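Local coordinates for protein aminotransferase (PDB 4ZM4) that belongs to the class-III aminotransferases, a family of pyridoxal phosphate-dependent enzymes, and binds pyridoxal-5'-phosphate, at residues A15-L18 with D19-S23; Y74-R77 with E78-D81; T341-Y344 with M345-T348; I362-G366 with T367-V371; F396-H399 with R400-Q403. The protein carries 1 engineered substitution. All coordinates share one frame; numbering follows the deposited sequence.

Contact 1 (A15-L18 with D19-S23); sequences AESL and DGIKS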
# COMPACT_ATOMS: atom_id res chain seq x y z
N ALA B 15 -10.89 12.63 24.11
CA ALA B 15 -9.58 12.43 24.74
C ALA B 15 -9.45 11.02 25.32
O ALA B 15 -8.43 10.37 25.12
CB ALA B 15 -9.33 13.47 25.82
N GLU B 16 -10.48 10.57 26.02
CA GLU B 16 -10.48 9.24 26.63
C GLU B 16 -10.49 8.15 25.56
O GLU B 16 -9.87 7.11 25.73
CB GLU B 16 -11.69 9.05 27.58
CG GLU B 16 -11.53 9.76 28.93
CD GLU B 16 -12.85 10.04 29.67
OE1 GLU B 16 -13.95 9.80 29.11
OE2 GLU B 16 -12.76 10.50 30.83
N SER B 17 -11.24 8.40 24.50
CA SER B 17 -11.37 7.42 23.43
C SER B 17 -10.06 7.32 22.66
O SER B 17 -9.64 6.21 22.31
CB SER B 17 -12.55 7.77 22.53
OG SER B 17 -12.36 7.21 21.25
N LEU B 18 -9.38 8.45 22.45
CA LEU B 18 -8.00 8.43 21.89
C LEU B 18 -6.97 7.70 22.76
O LEU B 18 -6.11 7.01 22.25
CB LEU B 18 -7.49 9.85 21.62
CG LEU B 18 -6.11 9.94 20.94
CD1 LEU B 18 -6.06 9.21 19.62
CD2 LEU B 18 -5.69 11.39 20.71
N ASP B 19 -7.08 7.82 24.08
CA ASP B 19 -6.20 7.10 24.99
C ASP B 19 -6.43 5.60 24.87
O ASP B 19 -5.47 4.83 24.94
CB ASP B 19 -6.38 7.56 26.46
CG ASP B 19 -5.72 8.91 26.75
OD1 ASP B 19 -4.73 9.27 26.09
OD2 ASP B 19 -6.19 9.64 27.65
N GLY B 20 -7.68 5.19 24.69
CA GLY B 20 -8.01 3.80 24.45
C GLY B 20 -7.37 3.31 23.16
O GLY B 20 -6.82 2.19 23.08
N ILE B 21 -7.40 4.16 22.16
CA ILE B 21 -6.81 3.80 20.86
C ILE B 21 -5.30 3.60 21.02
O ILE B 21 -4.75 2.63 20.48
CB ILE B 21 -7.19 4.83 19.78
CG1 ILE B 21 -8.68 4.68 19.44
CG2 ILE B 21 -6.32 4.67 18.55
CD1 ILE B 21 -9.24 5.85 18.64
N LYS B 22 -4.67 4.48 21.80
CA LYS B 22 -3.21 4.46 22.01
C LYS B 22 -2.72 3.26 22.76
O LYS B 22 -1.54 2.93 22.68
CB LYS B 22 -2.74 5.70 22.75
CG LYS B 22 -2.74 6.94 21.91
CD LYS B 22 -2.36 8.15 22.73
CE LYS B 22 -2.06 9.35 21.83
NZ LYS B 22 -1.65 10.54 22.63
N SER B 23 -3.58 2.58 23.49
CA SER B 23 -3.11 1.37 24.18
C SER B 23 -2.91 0.20 23.20
O SER B 23 -2.24 -0.77 23.55
CB SER B 23 -4.06 0.97 25.32
OG SER B 23 -5.21 0.34 24.77
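Leu18 and Lys22, one helical turn apart, carry the side-chain part of this contact. The lysine comes in obliquely with an extended chain, and its CE rests 4.2 Å from CG of Leu18. Closer to the backbone, Lys22 CG lies 3.4 Å from Leu18 O, because CG stands beside its own backbone N (chi1 -74°) and the chain therefore runs back along the helix toward the preceding turn. Ile21 does much the same one residue earlier: its CG1 branch comes to 3.4 Å from Ser17 O, and CD1 comes within van der Waals range of Ser17 OG. Beneath these side chains run four i to i+4 backbone hydrogen bonds, from Asp19 N to Ala15 O, Gly20 N to Glu16 O, Ile21 N to Ser17 O and Lys22 N to Leu18 O, the last at 2.9 Å. At the far end Ser23 OG turns back to donate to Gly20 O at 3.0 Å, and Ser23 N reaches the same oxygen from the same face of the carbonyl plane. Further out, Ser17 packs on Val43, Leu18 meets Pro96 of the second subunit, and Glu16 N is hydrogen-bonded to Thr13 OG1. The whole is a short N-terminal surface helix, 14-22, whose Ile21 is buried between Val43 of its own chain and His97 of the second subunit, with Glu16, Asp19 and Lys22 exposed.

Contact 2 (Y74-R77 with E78-D81); sequences YADR and EVLD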
# COMPACT_ATOMS: atom_id res chain seq x y z
N TYR B 74 -17.63 12.74 1.65
CA TYR B 74 -17.58 11.44 2.29
C TYR B 74 -18.84 10.64 1.98
O TYR B 74 -19.89 11.22 1.69
CB TYR B 74 -17.51 11.62 3.80
CG TYR B 74 -16.22 12.20 4.35
CD1 TYR B 74 -14.99 11.69 4.00
CD2 TYR B 74 -16.26 13.22 5.32
CE1 TYR B 74 -13.83 12.22 4.52
CE2 TYR B 74 -15.09 13.73 5.85
CZ TYR B 74 -13.89 13.23 5.45
OH TYR B 74 -12.73 13.73 6.00
N ALA B 75 -18.75 9.31 2.08
CA ALA B 75 -19.92 8.42 1.86
C ALA B 75 -20.65 8.66 0.53
O ALA B 75 -21.89 8.83 0.51
CB ALA B 75 -20.90 8.53 3.02
N ASP B 76 -19.88 8.72 -0.56
CA ASP B 76 -20.43 8.94 -1.90
C ASP B 76 -21.08 7.64 -2.33
O ASP B 76 -20.37 6.67 -2.63
CB ASP B 76 -19.30 9.37 -2.86
CG ASP B 76 -19.81 9.85 -4.23
OD1 ASP B 76 -18.98 10.11 -5.12
OD2 ASP B 76 -21.02 9.98 -4.44
N ARG B 77 -22.41 7.60 -2.37
CA ARG B 77 -23.15 6.36 -2.64
C ARG B 77 -22.92 5.76 -4.03
O ARG B 77 -22.82 4.53 -4.18
CB ARG B 77 -24.65 6.53 -2.33
CG ARG B 77 -24.93 6.42 -0.83
CD ARG B 77 -26.42 6.41 -0.44
NE ARG B 77 -27.04 5.08 -0.62
CZ ARG B 77 -26.85 4.03 0.19
NH1 ARG B 77 -26.02 4.10 1.24
NH2 ARG B 77 -27.47 2.88 -0.07
N GLU B 78 -22.81 6.60 -5.04
CA GLU B 78 -22.53 6.15 -6.40
C GLU B 78 -21.26 5.34 -6.49
O GLU B 78 -21.11 4.54 -7.41
CB GLU B 78 -22.44 7.34 -7.36
CG GLU B 78 -23.76 8.03 -7.61
CD GLU B 78 -23.59 9.33 -8.34
OE1 GLU B 78 -23.14 10.31 -7.70
OE2 GLU B 78 -23.89 9.39 -9.56
N VAL B 79 -20.36 5.53 -5.54
CA VAL B 79 -19.13 4.77 -5.51
C VAL B 79 -19.15 3.67 -4.44
O VAL B 79 -18.64 2.58 -4.69
CB VAL B 79 -17.93 5.74 -5.31
CG1 VAL B 79 -16.60 5.01 -5.17
CG2 VAL B 79 -17.87 6.73 -6.49
N LEU B 80 -19.69 3.94 -3.25
CA LEU B 80 -19.97 2.86 -2.26
C LEU B 80 -20.61 1.69 -2.95
O LEU B 80 -20.12 0.57 -2.85
CB LEU B 80 -20.90 3.34 -1.11
CG LEU B 80 -22.10 2.47 -0.56
CD1 LEU B 80 -21.74 1.25 0.28
CD2 LEU B 80 -23.07 3.31 0.24
N ASP B 81 -21.72 1.95 -3.64
CA ASP B 81 -22.57 0.89 -4.16
C ASP B 81 -21.84 0.01 -5.14
O ASP B 81 -22.02 -1.20 -5.13
CB ASP B 81 -23.81 1.47 -4.85
CG ASP B 81 -24.80 2.09 -3.87
OD1 ASP B 81 -24.68 1.87 -2.63
OD2 ASP B 81 -25.72 2.79 -4.35
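Arg77 lies alongside Leu80, the two side chains pointing the same way. Arg77 CB lies 3.3 Å from Glu78 N. From there the chain sets off with CG beside its own backbone N (chi1 -79°), and CG packs 3.8 Å from Leu80 CD2. The chain then bends at chi3 and brings the guanidinium back over the leucine: CZ is also 3.8 Å from Leu80 CD2, and NH1 approaches that methyl obliquely. At the tip, NH2 stands 3.9 Å from Asp81 OD1. This is a long salt bridge, with the oxygen above one face of the guanidinium, toward its rim, and the two planes 81° apart. No N-H points at the carboxylate, so the attraction is one of charge alone.

Asp76 is the N-cap residue, yet its side chain makes no capping bond. Its carbonyl opens the helix's bonding, accepting from Leu80 N at 2.9 Å in the carbonyl plane and from Val79 N at 3.1 Å from above that plane. Lys327 bridges to the Asp76 and Glu78 carboxylates, which probably offsets their repulsion. The turn thus opens helix 77-89 after the loop that follows strand 59-62; Arg77 packs on Ala88 and Leu80 on Ala84, both on the second subunit's copy of this helix.

Contact 3 (T341-Y344 with M345-T348); sequences TGQY and MEDT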
# COMPACT_ATOMS: atom_id res chain seq x y z
N THR B 341 -16.64 26.90 -6.26
CA THR B 341 -16.55 26.52 -4.86
C THR B 341 -15.27 27.08 -4.20
O THR B 341 -15.33 27.69 -3.14
CB THR B 341 -16.61 25.00 -4.69
OG1 THR B 341 -17.86 24.52 -5.17
CG2 THR B 341 -16.47 24.61 -3.21
N GLY B 342 -14.14 26.87 -4.85
CA GLY B 342 -12.86 27.34 -4.34
C GLY B 342 -12.76 28.85 -4.29
O GLY B 342 -12.24 29.41 -3.32
N GLN B 343 -13.27 29.50 -5.32
CA GLN B 343 -13.24 30.94 -5.37
C GLN B 343 -14.05 31.49 -4.22
O GLN B 343 -13.63 32.43 -3.53
CB GLN B 343 -13.79 31.46 -6.71
CG GLN B 343 -13.63 32.97 -6.91
CD GLN B 343 -12.20 33.37 -7.17
OE1 GLN B 343 -11.54 33.97 -6.33
NE2 GLN B 343 -11.70 33.04 -8.35
N TYR B 344 -15.24 30.93 -4.02
CA TYR B 344 -16.09 31.42 -2.95
C TYR B 344 -15.44 31.21 -1.58
O TYR B 344 -15.58 32.06 -0.70
CB TYR B 344 -17.48 30.77 -3.01
CG TYR B 344 -18.49 31.45 -2.09
CD1 TYR B 344 -18.84 32.79 -2.27
CD2 TYR B 344 -19.10 30.75 -1.06
CE1 TYR B 344 -19.75 33.42 -1.44
CE2 TYR B 344 -20.03 31.35 -0.25
CZ TYR B 344 -20.36 32.69 -0.44
OH TYR B 344 -21.29 33.29 0.38
N MET B 345 -14.75 30.09 -1.39
CA MET B 345 -14.08 29.85 -0.10
C MET B 345 -12.96 30.86 0.03
O MET B 345 -12.82 31.49 1.07
CB MET B 345 -13.54 28.43 0.04
CG MET B 345 -12.80 28.18 1.36
SD MET B 345 -13.89 28.10 2.83
CE MET B 345 -14.42 26.39 2.70
N GLU B 346 -12.17 31.01 -1.03
CA GLU B 346 -11.09 31.97 -1.02
C GLU B 346 -11.59 33.38 -0.68
O GLU B 346 -11.06 34.00 0.23
CB GLU B 346 -10.34 31.99 -2.36
CG GLU B 346 -9.25 33.05 -2.41
CD GLU B 346 -8.44 33.05 -3.69
OE1 GLU B 346 -8.73 32.26 -4.63
OE2 GLU B 346 -7.47 33.83 -3.75
N ASP B 347 -12.62 33.87 -1.39
CA ASP B 347 -13.13 35.23 -1.15
C ASP B 347 -13.63 35.41 0.29
O ASP B 347 -13.32 36.39 0.96
CB ASP B 347 -14.24 35.62 -2.15
CG ASP B 347 -13.75 35.64 -3.62
OD1 ASP B 347 -12.53 35.79 -3.88
OD2 ASP B 347 -14.61 35.52 -4.52
N THR B 348 -14.38 34.42 0.76
CA THR B 348 -14.96 34.44 2.11
C THR B 348 -13.91 34.49 3.20
O THR B 348 -13.98 35.32 4.10
CB THR B 348 -15.81 33.18 2.33
OG1 THR B 348 -16.85 33.15 1.35
CG2 THR B 348 -16.44 33.21 3.71
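Thr348 OG1 sits over the centre of one face of the Tyr344 ring, 3.8 Å above its plane, while bonding to the carbonyl of the same tyrosine. Both first torsions matter here. Tyr344 has CG opposite its backbone N (chi1 -168°), which swings the ring out beside the following turn. Thr348 keeps OG1 next to its own N (chi1 -59°), aimed back down the helix, where it donates to Tyr344 O at 2.6 Å. Thr348 N reaches that oxygen too, at 3.0 Å, from the opposite face of the carbonyl plane.

Asp347 also folds back over the preceding turn, its CG 3.2 Å from Gln343 O. Gln343 bends at chi2, which lays its CG 3.6 Å from Asp347 OD2. Glu346 instead runs out fully extended, which carries its carboxylate to salt bridges with Arg364 and Arg350. Met345, bent at chi2 and chi3, leads away to pack on Ile432 and Met369. Regular backbone bonds hold the turn together, among them Glu346 N to Gly342 O at 2.8 Å and Asp347 N to Gln343 O at 2.8 Å.

Thr348 N and OG1 both grip Tyr344 O, so the hydroxyl is satisfied by the helix backbone, while Tyr344 OH bonds Asp433 and the two arginines would be expected to keep Glu346 ionised.

Contact 4 (I362-G366 with T367-V371); sequences INRVG and TLMSV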
# COMPACT_ATOMS: atom_id res chain seq x y z
N ILE B 362 -2.88 33.03 1.28
CA ILE B 362 -3.81 32.02 0.73
C ILE B 362 -3.41 31.72 -0.70
O ILE B 362 -3.34 32.64 -1.51
CB ILE B 362 -5.26 32.53 0.73
CG1 ILE B 362 -5.75 32.80 2.15
CG2 ILE B 362 -6.19 31.52 0.05
CD1 ILE B 362 -7.13 33.44 2.24
N ASN B 363 -3.05 30.48 -0.99
CA ASN B 363 -2.81 30.04 -2.36
C ASN B 363 -3.90 29.04 -2.75
O ASN B 363 -4.31 28.25 -1.94
CB ASN B 363 -1.43 29.37 -2.53
CG ASN B 363 -0.26 30.34 -2.45
OD1 ASN B 363 0.78 30.02 -1.85
ND2 ASN B 363 -0.36 31.48 -3.12
N ARG B 364 -4.35 29.10 -3.99
CA ARG B 364 -5.37 28.19 -4.42
C ARG B 364 -5.17 27.72 -5.86
O ARG B 364 -4.80 28.48 -6.74
CB ARG B 364 -6.74 28.85 -4.27
CG ARG B 364 -7.91 27.89 -4.52
CD ARG B 364 -9.26 28.56 -4.23
NE ARG B 364 -9.55 29.64 -5.17
CZ ARG B 364 -9.98 29.48 -6.42
NH1 ARG B 364 -10.17 28.26 -6.92
NH2 ARG B 364 -10.23 30.55 -7.18
N VAL B 365 -5.42 26.43 -6.10
CA VAL B 365 -5.51 25.90 -7.43
C VAL B 365 -6.73 24.97 -7.40
O VAL B 365 -6.65 23.82 -6.91
CB VAL B 365 -4.23 25.13 -7.85
CG1 VAL B 365 -4.36 24.65 -9.29
CG2 VAL B 365 -2.98 25.98 -7.71
N GLY B 366 -7.86 25.52 -7.88
CA GLY B 366 -9.11 24.85 -7.86
C GLY B 366 -9.57 24.68 -6.43
O GLY B 366 -9.67 25.65 -5.69
N THR B 367 -9.80 23.43 -6.04
CA THR B 367 -10.25 23.11 -4.70
C THR B 367 -9.09 22.74 -3.77
O THR B 367 -9.30 22.29 -2.64
CB THR B 367 -11.27 21.95 -4.76
OG1 THR B 367 -10.81 20.91 -5.64
CG2 THR B 367 -12.59 22.47 -5.27
N LEU B 368 -7.87 22.88 -4.26
CA LEU B 368 -6.65 22.67 -3.47
C LEU B 368 -6.30 24.06 -2.97
O LEU B 368 -6.29 25.02 -3.76
CB LEU B 368 -5.56 22.17 -4.37
CG LEU B 368 -4.72 20.95 -4.09
CD1 LEU B 368 -5.52 19.77 -3.60
CD2 LEU B 368 -4.01 20.60 -5.37
N MET B 369 -6.10 24.20 -1.67
CA MET B 369 -6.07 25.52 -1.05
C MET B 369 -5.20 25.53 0.24
O MET B 369 -5.42 24.68 1.12
CB MET B 369 -7.51 25.91 -0.72
CG MET B 369 -7.72 27.32 -0.28
SD MET B 369 -9.50 27.65 -0.23
CE MET B 369 -9.39 29.28 0.51
N SER B 370 -4.28 26.49 0.35
CA SER B 370 -3.51 26.73 1.61
C SER B 370 -3.94 28.07 2.23
O SER B 370 -4.15 29.06 1.53
CB SER B 370 -1.96 26.59 1.59
OG SER B 370 -1.30 27.51 0.76
N VAL B 371 -4.08 28.05 3.55
CA VAL B 371 -4.47 29.21 4.36
C VAL B 371 -3.55 29.28 5.57
O VAL B 371 -3.60 28.43 6.44
CB VAL B 371 -5.93 29.12 4.87
CG1 VAL B 371 -6.26 30.29 5.78
CG2 VAL B 371 -6.91 29.08 3.71
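Asn363 and Ser370 form a hydrogen-bonded antiparallel pair: Ser370 N donates to Asn363 O at 2.9 Å, in the carbonyl plane, and Asn363 N returns a bond to Ser370 O at 3.1 Å. Nearer the turn, Val365 N gives a 2.9 Å bond to Leu368 O. Leu368 N closes the ring by donating to Val365 O from well above that carbonyl's plane. Arg364 adds a side-chain clamp, its NH1 reaching Gly366 O at 2.9 Å with the oxygen in the guanidinium plane. The bend at chi3 (66°) turns the group back toward the turn, and NE and NH2 go on to salt bridges with Glu346 and Glu339.

Between these pairs, CA-H groups touch carbonyls, as where Ile362 CA meets Ser370 O at 3.1 Å. On the face that carries Ile362, Arg364, Met369 and Val371, the extended Met369 lies beside Ile362, with Met369 CE 3.9 Å from Ile362 CG2, and Val371 CG2 lies 4.2 Å from Ile362 CG1. This face packs on helix 334-355. Ser370 OG, on the other face, bonds Val226 N, and Thr367 OG1 bonds Arg258. Strands 360-365 and 368-373 thus make a beta hairpin with a two-residue loop, Gly366-Thr367, closed by a type II' turn from Val365 to Leu368 with Gly366 at positive phi.

Contact 5 (F396-H399 with R400-Q403); sequences FPRH and RRLQ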
# COMPACT_ATOMS: atom_id res chain seq x y z
N PHE B 396 3.51 30.04 12.93
CA PHE B 396 3.07 28.65 13.22
C PHE B 396 2.37 28.46 14.55
O PHE B 396 1.34 27.79 14.60
CB PHE B 396 4.23 27.66 13.03
CG PHE B 396 4.59 27.42 11.60
CD1 PHE B 396 3.86 26.56 10.81
CD2 PHE B 396 5.65 28.11 11.01
CE1 PHE B 396 4.18 26.36 9.46
CE2 PHE B 396 5.97 27.93 9.67
CZ PHE B 396 5.24 27.05 8.90
N PRO B 397 2.90 29.03 15.64
CA PRO B 397 2.19 28.87 16.91
C PRO B 397 0.79 29.47 16.92
O PRO B 397 -0.13 28.86 17.48
CB PRO B 397 3.08 29.60 17.91
CG PRO B 397 4.46 29.47 17.32
CD PRO B 397 4.26 29.56 15.83
N ARG B 398 0.61 30.64 16.30
CA ARG B 398 -0.72 31.24 16.20
C ARG B 398 -1.64 30.41 15.31
O ARG B 398 -2.80 30.24 15.64
CB ARG B 398 -0.70 32.68 15.72
CG ARG B 398 -0.66 33.70 16.84
CD ARG B 398 -0.82 35.15 16.35
NE ARG B 398 -0.73 36.08 17.46
CZ ARG B 398 0.40 36.45 18.05
NH1 ARG B 398 1.57 36.05 17.60
NH2 ARG B 398 0.34 37.26 19.10
N HIS B 399 -1.13 29.87 14.21
CA HIS B 399 -1.98 29.03 13.37
C HIS B 399 -2.46 27.77 14.11
O HIS B 399 -3.64 27.48 14.08
CB HIS B 399 -1.31 28.65 12.04
CG HIS B 399 -2.29 28.36 10.96
ND1 HIS B 399 -2.84 29.35 10.19
CD2 HIS B 399 -2.89 27.21 10.58
CE1 HIS B 399 -3.71 28.82 9.34
NE2 HIS B 399 -3.76 27.52 9.56
N ARG B 400 -1.55 27.09 14.82
CA ARG B 400 -1.92 25.96 15.67
C ARG B 400 -3.01 26.36 16.63
O ARG B 400 -3.95 25.59 16.89
CB ARG B 400 -0.72 25.41 16.47
CG ARG B 400 0.29 24.62 15.65
CD ARG B 400 1.27 23.79 16.47
NE ARG B 400 0.75 22.43 16.68
CZ ARG B 400 0.70 21.47 15.75
NH1 ARG B 400 1.16 21.66 14.51
NH2 ARG B 400 0.19 20.28 16.06
N ARG B 401 -2.88 27.55 17.19
CA ARG B 401 -3.81 28.01 18.20
C ARG B 401 -5.15 28.28 17.55
O ARG B 401 -6.19 27.81 18.02
CB ARG B 401 -3.25 29.26 18.88
CG ARG B 401 -3.89 29.64 20.21
CD ARG B 401 -2.85 30.18 21.18
NE ARG B 401 -2.02 31.28 20.76
CZ ARG B 401 -2.39 32.54 20.63
NH1 ARG B 401 -3.66 32.90 20.77
NH2 ARG B 401 -1.48 33.44 20.32
N LEU B 402 -5.10 28.90 16.37
CA LEU B 402 -6.31 29.09 15.55
C LEU B 402 -7.05 27.79 15.22
O LEU B 402 -8.28 27.77 15.23
CB LEU B 402 -5.98 29.82 14.25
CG LEU B 402 -7.15 30.23 13.37
CD1 LEU B 402 -7.97 31.31 14.07
CD2 LEU B 402 -6.68 30.70 12.01
N GLN B 403 -6.34 26.71 14.92
CA GLN B 403 -7.06 25.50 14.53
C GLN B 403 -7.73 24.78 15.71
O GLN B 403 -8.80 24.22 15.53
CB GLN B 403 -6.23 24.53 13.62
CG GLN B 403 -5.58 23.33 14.25
CD GLN B 403 -6.49 22.25 14.81
OE1 GLN B 403 -6.32 21.88 15.94
NE2 GLN B 403 -7.35 21.69 14.00
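One face of the Arg398 guanidinium carries Arg401 NH2, 3.9 Å above the plane and displaced toward the rim. The two guanidinium planes are 63° apart, so they do not stack, and the arginines run side by side, pointing the same way. Arg401 NH2 is 3.6 Å from Arg398 CG and 4.0 Å from Arg398 NE. Two like charges this near would probably repel, but each has a partner elsewhere: Arg398 NH1 forms a salt bridge with Asp395, and Arg401 NH1 bonds the backbone O of Leu446. Arg398 is extended from CG to NE, whereas Arg401 bends at chi2 and chi3, which brings its tip back over the preceding turn. The His399 ring meets Leu402 CD2 obliquely, and its ND1 is hydrogen-bonded to Leu373 N.

The two segments form the first two turns of helix 396-408, held by regular i to i+4 backbone bonds. Arg400 N donates to Phe396 O at 3.0 Å, almost straight, with an N-H...O angle of 177°, and Leu402 N reaches Arg398 O at 2.8 Å. Leu402 CB lies 3.3 Å from His399 O, and the side chain packs on Ser442 and Leu443 of helix 429-444. On another side Gln403 NE2 bonds Phe413 O, and Arg400 and Gln403 both touch Pro415.

From the N terminus the five contacts follow in series; none nests in or crosses another, and each joins neighbouring residues within a helix, a helix start or a hairpin. Contact 1, in helix 14-22, and contact 2, opening helix 77-89, both touch the second subunit, yet their centres are 29 Å apart. Contact 3 lies on helix 334-355, and a short connection leads into contact 4, which closes the turn between strands 360-365 and 368-373 and whose centre is about 9 Å away: Glu346 OE1 and Arg364 NE join helix to strand at 2.8 Å. Contact 5, on helix 396-408, touches the hairpin's other end, where His399 CE1 packs against Val371 O, so the hairpin is in touch with both helices.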